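Side-chain contacts in cystathionine gamma-synthase (Xanthomonas oryzae pv. oryzae KACC 10331, PDB 6LD7), which probably uses pyridoxal 5'-phosphate to form cystathionine on the pathway to methionine: residues E155-N159 with P160-I164; T165-R168 with F169-A173; T186-S189 with P190-K194; N284-F288 with P289-T293. The protein carries 1 engineered substitution. All coordinates share one frame; numbering follows the deposited sequence.

Interaction 1 (E155-N159 with P160-I164)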
loop_
_atom_site.group_PDB
_atom_site.type_symbol
_atom_site.label_atom_id
_atom_site.label_comp_id
_atom_site.label_asym_id
_atom_site.label_seq_id
_atom_site.Cartn_x
_atom_site.Cartn_y
_atom_site.Cartn_z
ATOM N N GLU C 155 -2.365 7.434 -33.557
ATOM C CA GLU C 155 -2.333 8.141 -32.254
ATOM C C GLU C 155 -3.082 9.452 -32.446
ATOM O O GLU C 155 -2.590 10.439 -33.142
ATOM C CB GLU C 155 -0.903 8.347 -31.781
ATOM C CG GLU C 155 -0.786 9.003 -30.410
ATOM C CD GLU C 155 0.653 9.307 -30.030
ATOM O OE1 GLU C 155 0.823 10.401 -29.342
ATOM O OE2 GLU C 155 1.598 8.448 -30.446
ATOM N N THR C 156 -4.316 9.486 -31.950
ATOM C CA THR C 156 -5.128 10.705 -32.133
ATOM C C THR C 156 -5.828 11.073 -30.849
ATOM O O THR C 156 -6.561 10.240 -30.319
ATOM C CB THR C 156 -6.488 10.616 -32.852
ATOM O OG1 THR C 156 -7.075 9.393 -33.311
ATOM C CG2 THR C 156 -6.734 11.816 -33.675
ATOM N N PRO C 157 -5.909 12.363 -30.490
ATOM C CA PRO C 157 -5.112 13.442 -31.062
ATOM C C PRO C 157 -3.612 13.265 -30.845
ATOM O O PRO C 157 -3.224 12.588 -29.891
ATOM C CB PRO C 157 -5.525 14.677 -30.223
ATOM C CG PRO C 157 -6.855 14.313 -29.664
ATOM C CD PRO C 157 -6.700 12.842 -29.382
ATOM N N SER C 158 -2.819 13.946 -31.650
ATOM C CA SER C 158 -1.345 13.867 -31.617
ATOM C C SER C 158 -0.853 14.853 -30.546
ATOM O O SER C 158 -1.581 15.759 -30.141
ATOM C CB SER C 158 -0.772 14.136 -33.042
ATOM O OG SER C 158 -0.634 15.544 -33.252
ATOM N N ASN C 159 0.380 14.718 -30.142
ATOM C CA ASN C 159 0.995 15.523 -29.086
ATOM C C ASN C 159 2.249 16.118 -29.701
ATOM O O ASN C 159 2.961 15.365 -30.318
ATOM C CB ASN C 159 1.326 14.653 -27.878
ATOM C CG ASN C 159 2.395 15.380 -27.077
ATOM O OD1 ASN C 159 3.590 15.202 -27.316
ATOM N ND2 ASN C 159 2.030 16.433 -26.404
ATOM N N PRO C 160 2.596 17.426 -29.632
ATOM C CA PRO C 160 1.832 18.435 -28.913
ATOM C C PRO C 160 0.874 19.309 -29.759
ATOM O O PRO C 160 0.374 20.313 -29.228
ATOM C CB PRO C 160 2.996 19.283 -28.341
ATOM C CG PRO C 160 3.942 19.343 -29.521
ATOM C CD PRO C 160 3.885 17.939 -30.146
ATOM N N LEU C 161 0.700 19.014 -31.048
ATOM C CA LEU C 161 -0.098 19.907 -31.944
ATOM C C LEU C 161 -1.557 19.458 -32.094
ATOM O O LEU C 161 -2.250 20.138 -32.800
ATOM C CB LEU C 161 0.556 20.055 -33.307
ATOM C CG LEU C 161 2.017 20.509 -33.288
ATOM C CD1 LEU C 161 2.533 20.601 -34.715
ATOM C CD2 LEU C 161 2.186 21.821 -32.584
ATOM N N LEU C 162 -2.006 18.414 -31.425
ATOM C CA LEU C 162 -3.426 17.966 -31.402
ATOM C C LEU C 162 -3.974 17.817 -32.823
ATOM O O LEU C 162 -5.111 18.123 -33.015
ATOM C CB LEU C 162 -4.178 18.983 -30.513
ATOM C CG LEU C 162 -3.827 18.659 -29.064
ATOM C CD1 LEU C 162 -3.039 19.679 -28.346
ATOM C CD2 LEU C 162 -4.966 18.081 -28.326
ATOM N N ARG C 163 -3.225 17.194 -33.713
ATOM C CA ARG C 163 -3.722 16.744 -35.049
ATOM C C ARG C 163 -4.683 15.603 -34.835
ATOM O O ARG C 163 -4.444 14.710 -33.971
ATOM C CB ARG C 163 -2.594 16.304 -36.008
ATOM C CG ARG C 163 -1.433 17.292 -36.153
ATOM C CD ARG C 163 -1.786 18.407 -37.116
ATOM N NE ARG C 163 -2.261 19.575 -36.458
ATOM C CZ ARG C 163 -1.831 20.873 -36.570
ATOM N NH1 ARG C 163 -0.832 21.293 -37.348
ATOM N NH2 ARG C 163 -2.499 21.759 -35.849
ATOM N N ILE C 164 -5.769 15.635 -35.582
ATOM C CA ILE C 164 -6.821 14.614 -35.494
ATOM C C ILE C 164 -6.692 13.670 -36.668
ATOM O O ILE C 164 -6.730 14.113 -37.807
ATOM C CB ILE C 164 -8.152 15.341 -35.445
ATOM C CG1 ILE C 164 -8.171 16.473 -34.399
ATOM C CG2 ILE C 164 -9.289 14.387 -35.217
ATOM C CD1 ILE C 164 -8.056 15.998 -32.994
HETATM O O HOH W 1 -3.468 12.254 -34.982
HETATM O O HOH W 2 1.675 16.806 -32.809
#
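Opposite Leu162, Ser158 holds one side of a tight reversal in which 156-159 and 160-164 run 162° apart, with cis peptide bonds before both Pro157 and Pro160. Ser158 N donates to Arg163 O over 2.9 Å, and a weak bond from Leu162 N to Ser158 O, 3.0 Å long, closes the tight end. The return bond is made by a side chain: Arg163 N gives its hydrogen to Ser158 OG at 3.1 Å. A chi1 of 85° sets that hydroxyl oxygen between the serine's own N and carbonyl carbon, where it comes alongside Arg163 CB. Water 2, 2.7 Å from Ser158 OG, also takes the N-H of Leu161, while Asp110 reaches the same hydroxyl through a weak bond. Arg163 O is gripped as well by water 1, which links it to Glu155 O, and by a CH...O contact from Pro157 CA at 3.2 Å. On the apolar side Pro157 and Ile164 run alongside each other, with Pro157 CG 3.9 Å from Ile164 CD1; Leu162 CD2 meets the neighbouring Pro157 CB at the same distance. Leu188 touches this proline, and helix 297-303 packs on Ile164. The chain thus reverses within the loop leading from strand 151-155 to helix 167-176, part of a beta-alpha-beta crossover in the large domain typical of fold-type I PLP enzymes.

Interaction 2 (T165-R168 with F169-A173)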
loop_
_atom_site.group_PDB
_atom_site.type_symbol
_atom_site.label_atom_id
_atom_site.label_comp_id
_atom_site.label_asym_id
_atom_site.label_seq_id
_atom_site.Cartn_x
_atom_site.Cartn_y
_atom_site.Cartn_z
ATOM N N THR C 165 -6.595 12.385 -36.427
ATOM C CA THR C 165 -6.653 11.387 -37.482
ATOM C C THR C 165 -8.072 10.876 -37.547
ATOM O O THR C 165 -8.689 10.553 -36.480
ATOM C CB THR C 165 -5.733 10.212 -37.162
ATOM O OG1 THR C 165 -4.424 10.740 -36.955
ATOM C CG2 THR C 165 -5.756 9.162 -38.230
ATOM N N ASP C 166 -8.527 10.671 -38.772
ATOM C CA ASP C 166 -9.911 10.228 -39.041
ATOM C C ASP C 166 -9.962 8.729 -38.900
ATOM O O ASP C 166 -9.454 7.975 -39.763
ATOM C CB ASP C 166 -10.341 10.800 -40.388
ATOM C CG ASP C 166 -11.722 10.368 -40.842
ATOM O OD1 ASP C 166 -12.317 9.359 -40.270
ATOM O OD2 ASP C 166 -12.192 11.069 -41.746
ATOM N N LEU C 167 -10.494 8.269 -37.786
ATOM C CA LEU C 167 -10.477 6.823 -37.465
ATOM C C LEU C 167 -11.167 6.032 -38.568
ATOM O O LEU C 167 -10.628 4.969 -38.997
ATOM C CB LEU C 167 -11.145 6.583 -36.101
ATOM C CG LEU C 167 -10.352 7.125 -34.902
ATOM C CD1 LEU C 167 -11.121 6.938 -33.617
ATOM C CD2 LEU C 167 -9.006 6.418 -34.802
ATOM N N ARG C 168 -12.396 6.384 -38.892
ATOM C CA ARG C 168 -13.194 5.563 -39.853
ATOM C C ARG C 168 -12.420 5.501 -41.190
ATOM O O ARG C 168 -12.315 4.437 -41.780
ATOM C CB ARG C 168 -14.617 6.145 -40.109
ATOM C CG ARG C 168 -15.525 5.078 -40.709
ATOM C CD ARG C 168 -16.958 5.479 -40.935
ATOM N NE ARG C 168 -17.788 5.486 -39.749
ATOM C CZ ARG C 168 -18.070 6.544 -38.964
ATOM N NH1 ARG C 168 -17.580 7.758 -39.176
ATOM N NH2 ARG C 168 -18.802 6.344 -37.884
ATOM N N PHE C 169 -11.924 6.623 -41.674
ATOM C CA PHE C 169 -11.169 6.673 -42.960
ATOM C C PHE C 169 -9.977 5.707 -42.872
ATOM O O PHE C 169 -9.765 4.792 -43.766
ATOM C CB PHE C 169 -10.731 8.124 -43.261
ATOM C CG PHE C 169 -9.740 8.245 -44.395
ATOM C CD1 PHE C 169 -10.095 7.881 -45.683
ATOM C CD2 PHE C 169 -8.486 8.798 -44.187
ATOM C CE1 PHE C 169 -9.161 7.948 -46.723
ATOM C CE2 PHE C 169 -7.563 8.888 -45.215
ATOM C CZ PHE C 169 -7.890 8.445 -46.486
ATOM N N VAL C 170 -9.148 5.879 -41.826
ATOM C CA VAL C 170 -7.875 5.096 -41.781
ATOM C C VAL C 170 -8.177 3.621 -41.623
ATOM O O VAL C 170 -7.572 2.797 -42.368
ATOM C CB VAL C 170 -6.907 5.604 -40.713
ATOM C CG1 VAL C 170 -5.682 4.708 -40.585
ATOM C CG2 VAL C 170 -6.500 7.000 -41.069
ATOM N N ILE C 171 -9.107 3.297 -40.720
ATOM C CA ILE C 171 -9.346 1.891 -40.348
ATOM C C ILE C 171 -9.973 1.158 -41.544
ATOM O O ILE C 171 -9.519 0.061 -41.848
ATOM C CB ILE C 171 -10.183 1.825 -39.076
ATOM C CG1 ILE C 171 -9.384 2.334 -37.871
ATOM C CG2 ILE C 171 -10.777 0.472 -38.866
ATOM C CD1 ILE C 171 -10.243 2.566 -36.615
ATOM N N GLU C 172 -10.962 1.728 -42.221
ATOM C CA GLU C 172 -11.548 1.055 -43.419
ATOM C C GLU C 172 -10.497 0.920 -44.513
ATOM O O GLU C 172 -10.454 -0.132 -45.113
ATOM C CB GLU C 172 -12.696 1.859 -44.051
ATOM C CG GLU C 172 -13.924 1.916 -43.143
ATOM C CD GLU C 172 -14.557 0.587 -42.752
ATOM O OE1 GLU C 172 -14.274 -0.479 -43.415
ATOM O OE2 GLU C 172 -15.337 0.609 -41.789
ATOM N N ALA C 173 -9.636 1.908 -44.766
ATOM C CA ALA C 173 -8.583 1.717 -45.822
ATOM C C ALA C 173 -7.606 0.601 -45.414
ATOM O O ALA C 173 -7.216 -0.244 -46.245
ATOM C CB ALA C 173 -7.864 3.014 -46.105
#
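Asp166 and Phe169 meet at the start of helix 167-176, where the aspartate is the N-cap. Their side chains cross at about a right angle, with the carboxylate and ring planes 56° apart. Phe169 N donates to Asp166 OD1 over 3.1 Å in a nearly straight bond, yet it meets the oxygen from well above the carboxylate plane. The anti setting of CG to the backbone N (chi1 177°) brings the carboxylate to the N-H and CB of Phe169, with Asp166 CG 3.4 Å from Phe169 CB. The negative group thus sits at the helix N-terminus, where the helix dipole would be expected to favour it. Beyond CB the Phe169 ring packs on Pro138 and Leu141 of helix 138-145.

The residue before the cap packs on the fourth after it: Thr165 CG2 touches Val170 CG2 at 3.6 Å, the pairing of positions seen in a hydrophobic staple, here made by a threonine methyl. Both side chains also touch Ile154, so this face of the helix lies against strand 151-155 in the beta-alpha-beta unit.

The first helical bonds run from Val170 N to Asp166 O and from Glu172 N to Arg168 O. On the outer face Arg168 and Glu172 approach through aliphatic parts, their charged atoms not in contact. Leu167 O, which accepts from Ile171 N at 2.8 Å, is also brushed by that isoleucine's side chain: a chi1 of -68° brings Ile171 CG1 to 3.1 Å from Leu167 O, while Ile171 CD1 reaches Leu167 CB at 4.1 Å.

Interaction 3 (T186-S189 with P190-K194)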
loop_
_atom_site.group_PDB
_atom_site.type_symbol
_atom_site.label_atom_id
_atom_site.label_comp_id
_atom_site.label_asym_id
_atom_site.label_seq_id
_atom_site.Cartn_x
_atom_site.Cartn_y
_atom_site.Cartn_z
ATOM N N THR C 186 -4.529 7.195 -25.371
ATOM C CA THR C 186 -4.062 7.725 -24.093
ATOM C C THR C 186 -4.616 9.115 -23.861
ATOM O O THR C 186 -5.101 9.317 -22.758
ATOM C CB THR C 186 -2.537 7.765 -24.008
ATOM O OG1 THR C 186 -2.076 6.424 -24.074
ATOM C CG2 THR C 186 -2.067 8.417 -22.739
ATOM N N PHE C 187 -4.576 9.987 -24.878
ATOM C CA PHE C 187 -4.843 11.433 -24.723
ATOM C C PHE C 187 -6.295 11.652 -24.333
ATOM O O PHE C 187 -6.590 12.580 -23.616
ATOM C CB PHE C 187 -4.533 12.235 -25.968
ATOM C CG PHE C 187 -3.361 13.155 -25.881
ATOM C CD1 PHE C 187 -2.164 12.735 -25.305
ATOM C CD2 PHE C 187 -3.431 14.430 -26.436
ATOM C CE1 PHE C 187 -1.071 13.592 -25.250
ATOM C CE2 PHE C 187 -2.330 15.284 -26.386
ATOM C CZ PHE C 187 -1.155 14.867 -25.787
ATOM N N LEU C 188 -7.216 10.859 -24.799
ATOM C CA LEU C 188 -8.658 11.163 -24.522
ATOM C C LEU C 188 -9.289 10.167 -23.527
ATOM O O LEU C 188 -10.389 10.466 -22.968
ATOM C CB LEU C 188 -9.473 11.100 -25.831
ATOM C CG LEU C 188 -9.181 12.226 -26.810
ATOM C CD1 LEU C 188 -9.938 12.006 -28.134
ATOM C CD2 LEU C 188 -9.641 13.519 -26.168
ATOM N N SER C 189 -8.738 8.968 -23.398
ATOM C CA SER C 189 -9.285 7.892 -22.541
ATOM C C SER C 189 -10.515 7.336 -23.204
ATOM O O SER C 189 -11.148 7.972 -24.037
ATOM C CB SER C 189 -9.604 8.379 -21.115
ATOM O OG SER C 189 -10.959 8.867 -20.978
ATOM N N PRO C 190 -10.998 6.210 -22.673
ATOM C CA PRO C 190 -12.182 5.574 -23.207
ATOM C C PRO C 190 -13.449 6.369 -22.967
ATOM O O PRO C 190 -14.429 6.137 -23.662
ATOM C CB PRO C 190 -12.289 4.269 -22.447
ATOM C CG PRO C 190 -10.901 4.074 -21.828
ATOM C CD PRO C 190 -10.375 5.455 -21.559
ATOM N N ALA C 191 -13.456 7.282 -22.012
ATOM C CA ALA C 191 -14.685 8.065 -21.772
ATOM C C ALA C 191 -14.916 9.025 -22.955
ATOM O O ALA C 191 -16.005 9.513 -23.055
ATOM C CB ALA C 191 -14.523 8.868 -20.503
ATOM N N LEU C 192 -13.886 9.452 -23.678
ATOM C CA LEU C 192 -14.001 10.510 -24.733
ATOM C C LEU C 192 -13.855 9.986 -26.177
ATOM O O LEU C 192 -14.228 10.692 -27.105
ATOM C CB LEU C 192 -12.984 11.608 -24.409
ATOM C CG LEU C 192 -13.282 12.417 -23.166
ATOM C CD1 LEU C 192 -12.291 13.557 -22.972
ATOM C CD2 LEU C 192 -14.735 12.900 -23.174
ATOM N N GLN C 193 -13.421 8.747 -26.369
ATOM C CA GLN C 193 -13.166 8.200 -27.713
ATOM C C GLN C 193 -13.099 6.699 -27.562
ATOM O O GLN C 193 -12.325 6.178 -26.636
ATOM C CB GLN C 193 -11.885 8.806 -28.345
ATOM C CG GLN C 193 -11.614 8.352 -29.751
ATOM C CD GLN C 193 -10.373 9.020 -30.288
ATOM O OE1 GLN C 193 -9.183 8.640 -29.953
ATOM N NE2 GLN C 193 -10.615 9.982 -31.169
ATOM N N LYS C 194 -13.775 6.044 -28.472
ATOM C CA LYS C 194 -13.883 4.574 -28.534
ATOM C C LYS C 194 -13.482 4.050 -29.903
ATOM O O LYS C 194 -14.321 3.718 -30.756
ATOM C CB LYS C 194 -15.294 4.163 -28.169
ATOM C CG LYS C 194 -15.668 4.429 -26.716
ATOM C CD LYS C 194 -17.113 4.021 -26.366
ATOM C CE LYS C 194 -17.285 2.535 -26.632
ATOM N NZ LYS C 194 -18.569 2.055 -26.069
#
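Leu188 lays its side chain across Leu192 and Gln193. The two leucines cross at about a right angle, CB against CB at 3.8 Å, and the CD2 branch of Leu188 approaches the CD1 of Leu192. The other branch serves the second partner, Leu188 CD1 lying 3.7 Å from Gln193 CD at the end of a glutamine chain that is extended beyond CG. Its CG is anti to the backbone N (chi1 -176°), which leads the chain out along the methyl. Pro157 packs on Leu188 as well, and Gln304 touches both Leu188 and Gln193.

The polar work falls to Ser189, whose phi of 73° swings the chain into the turn. Ser189 OG donates to Leu188 O over 2.6 Å, in the carbonyl plane and on a lone pair. The same Ser189 OG then accepts from Ala191 N at 3.1 Å, which makes an ST turn. The serine's carbonyl closes a second, overlapping turn: Leu192 N donates to Ser189 O at 3.1 Å, coming from above the carbonyl plane, and Gln193 N adds a weak bond to the same oxygen at 3.3 Å. Pro190, second in this turn, packs outward on helix 63-76, whereas Ser189 and Ala191 meet Leu263 of helix 259-277.

In this loop between strands 180-184 and 202-206, the buried serine thus has both its oxygens engaged. As donor and acceptor at once, its hydroxyl satisfies the N-H of Ala191 and the C=O of Leu188, which should hold its rotation, and Ser189 O takes one sound and one weak amide bond beside the Leu188-Leu192 pair.

Interaction 4 (N284-F288 with P289-T293)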
loop_
_atom_site.group_PDB
_atom_site.type_symbol
_atom_site.label_atom_id
_atom_site.label_comp_id
_atom_site.label_asym_id
_atom_site.label_seq_id
_atom_site.Cartn_x
_atom_site.Cartn_y
_atom_site.Cartn_z
ATOM N N ASN C 284 0.354 33.665 -30.536
ATOM C CA ASN C 284 0.334 33.591 -32.017
ATOM C C ASN C 284 -0.563 32.459 -32.467
ATOM O O ASN C 284 -1.094 32.610 -33.498
ATOM C CB ASN C 284 1.737 33.374 -32.623
ATOM C CG ASN C 284 2.663 34.519 -32.244
ATOM O OD1 ASN C 284 2.221 35.645 -31.982
ATOM N ND2 ASN C 284 3.947 34.255 -32.147
ATOM N N GLN C 285 -0.691 31.352 -31.735
ATOM C CA GLN C 285 -1.514 30.200 -32.199
ATOM C C GLN C 285 -1.907 29.344 -31.001
ATOM O O GLN C 285 -1.078 29.170 -29.994
ATOM C CB GLN C 285 -0.651 29.400 -33.175
ATOM C CG GLN C 285 -1.334 28.284 -33.871
ATOM C CD GLN C 285 -2.449 28.765 -34.756
ATOM O OE1 GLN C 285 -2.248 29.664 -35.546
ATOM N NE2 GLN C 285 -3.634 28.231 -34.540
ATOM N N VAL C 286 -3.085 28.753 -31.088
ATOM C CA VAL C 286 -3.565 27.787 -30.086
ATOM C C VAL C 286 -3.838 26.482 -30.815
ATOM O O VAL C 286 -4.461 26.535 -31.879
ATOM C CB VAL C 286 -4.816 28.271 -29.375
ATOM C CG1 VAL C 286 -5.229 27.254 -28.304
ATOM C CG2 VAL C 286 -4.569 29.597 -28.738
ATOM N N TYR C 287 -3.407 25.380 -30.224
ATOM C CA TYR C 287 -3.600 24.031 -30.775
ATOM C C TYR C 287 -4.567 23.341 -29.823
ATOM O O TYR C 287 -4.163 22.978 -28.719
ATOM C CB TYR C 287 -2.250 23.317 -30.926
ATOM C CG TYR C 287 -1.274 23.977 -31.864
ATOM C CD1 TYR C 287 -1.348 23.806 -33.246
ATOM C CD2 TYR C 287 -0.309 24.837 -31.358
ATOM C CE1 TYR C 287 -0.482 24.489 -34.108
ATOM C CE2 TYR C 287 0.568 25.503 -32.177
ATOM C CZ TYR C 287 0.498 25.313 -33.551
ATOM O OH TYR C 287 1.455 25.958 -34.274
ATOM N N PHE C 288 -5.825 23.295 -30.187
ATOM C CA PHE C 288 -6.910 22.758 -29.321
ATOM C C PHE C 288 -8.096 22.378 -30.193
ATOM O O PHE C 288 -8.637 23.223 -30.866
ATOM C CB PHE C 288 -7.401 23.743 -28.269
ATOM C CG PHE C 288 -8.461 23.188 -27.348
ATOM C CD1 PHE C 288 -8.214 22.076 -26.573
ATOM C CD2 PHE C 288 -9.707 23.811 -27.228
ATOM C CE1 PHE C 288 -9.186 21.609 -25.688
ATOM C CE2 PHE C 288 -10.676 23.335 -26.359
ATOM C CZ PHE C 288 -10.425 22.234 -25.597
ATOM N N PRO C 289 -8.523 21.114 -30.157
ATOM C CA PRO C 289 -9.522 20.643 -31.097
ATOM C C PRO C 289 -10.900 21.305 -30.889
ATOM O O PRO C 289 -11.716 21.218 -31.772
ATOM C CB PRO C 289 -9.558 19.147 -30.822
ATOM C CG PRO C 289 -8.155 18.833 -30.262
ATOM C CD PRO C 289 -7.884 20.024 -29.370
ATOM N N GLY C 290 -11.128 21.875 -29.718
ATOM C CA GLY C 290 -12.338 22.646 -29.386
ATOM C C GLY C 290 -12.569 23.900 -30.212
ATOM O O GLY C 290 -13.657 24.393 -30.195
ATOM N N LEU C 291 -11.529 24.506 -30.753
ATOM C CA LEU C 291 -11.593 25.787 -31.436
ATOM C C LEU C 291 -12.019 25.487 -32.860
ATOM O O LEU C 291 -11.444 24.586 -33.522
ATOM C CB LEU C 291 -10.204 26.426 -31.388
ATOM C CG LEU C 291 -9.771 26.928 -30.014
ATOM C CD1 LEU C 291 -8.348 27.448 -30.118
ATOM C CD2 LEU C 291 -10.767 27.987 -29.486
ATOM N N ALA C 292 -12.891 26.319 -33.378
ATOM C CA ALA C 292 -13.505 26.123 -34.708
ATOM C C ALA C 292 -12.471 26.309 -35.792
ATOM O O ALA C 292 -12.687 25.787 -36.815
ATOM C CB ALA C 292 -14.702 27.068 -34.847
ATOM N N THR C 293 -11.372 27.020 -35.556
ATOM C CA THR C 293 -10.285 27.275 -36.505
ATOM C C THR C 293 -9.173 26.257 -36.411
ATOM O O THR C 293 -8.225 26.369 -37.208
ATOM C CB THR C 293 -9.701 28.649 -36.186
ATOM O OG1 THR C 293 -9.383 28.554 -34.799
ATOM C CG2 THR C 293 -10.752 29.720 -36.453
HETATM O O HOH W 3 -7.015 27.570 -33.936
#
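Phe288 O accepts the N-H of Leu291 at 3.2 Å, almost straight at the hydrogen (171°) though from above the carbonyl plane, and so closes a type I beta turn over Pro289 and Gly290. The ring of Phe288 folds back against the turn it opens. Gly290 N lies 3.5 Å above the plane of one face of the Phe288 ring, offset toward the rim, and Gly290 CA is 3.5 Å from Phe288 CE2. The Pro289 and Phe288 side chains cross at about a right angle, Pro289 CD 3.5 Å from Phe288 CD1. Leu291 has its CG anti to the carbonyl carbon (chi1 -71°), a setting from which Leu291 CD1 reaches back to Val286 CG1 at 3.6 Å. Those two side chains also cross nearly perpendicularly, tying the turn's last residue back to the strand. Further out, water 3 sits 2.7 Å from Thr293 OG1 and gives a weak bond to Val286 O, which also accepts from Gln285 NE2. Phe288 packs on Ala270 and Ala274 of helix 259-277, and Pro289 on Leu162 and Ile164. This is a proline-glycine type I turn at the exit of strand 283-287, an outermost strand of the five-stranded mixed sheet within the chain.

Interactions 1 and 2 follow one another along the connection from strand 151-155, the first a buried loop and the second a partly exposed helix start. Interaction 3, buried in the loop after neighbouring strand 180-184, has its centre nearest the centre of the chain, about 8 Å away; its Phe187 and Leu188 pack on Asn159 and Pro157 of interaction 1. Interaction 4, also buried, belongs to the other sheet; Tyr287 and Pro289 touch Leu162, so 155-164 bridges the two, while neither interaction 2 nor 3 reaches it. In interactions 1 and 3 a serine hydroxyl accepts a backbone N-H, whereas a carboxylate caps the helix and a phenylalanine ring with a proline-glycine pair shapes the strand end.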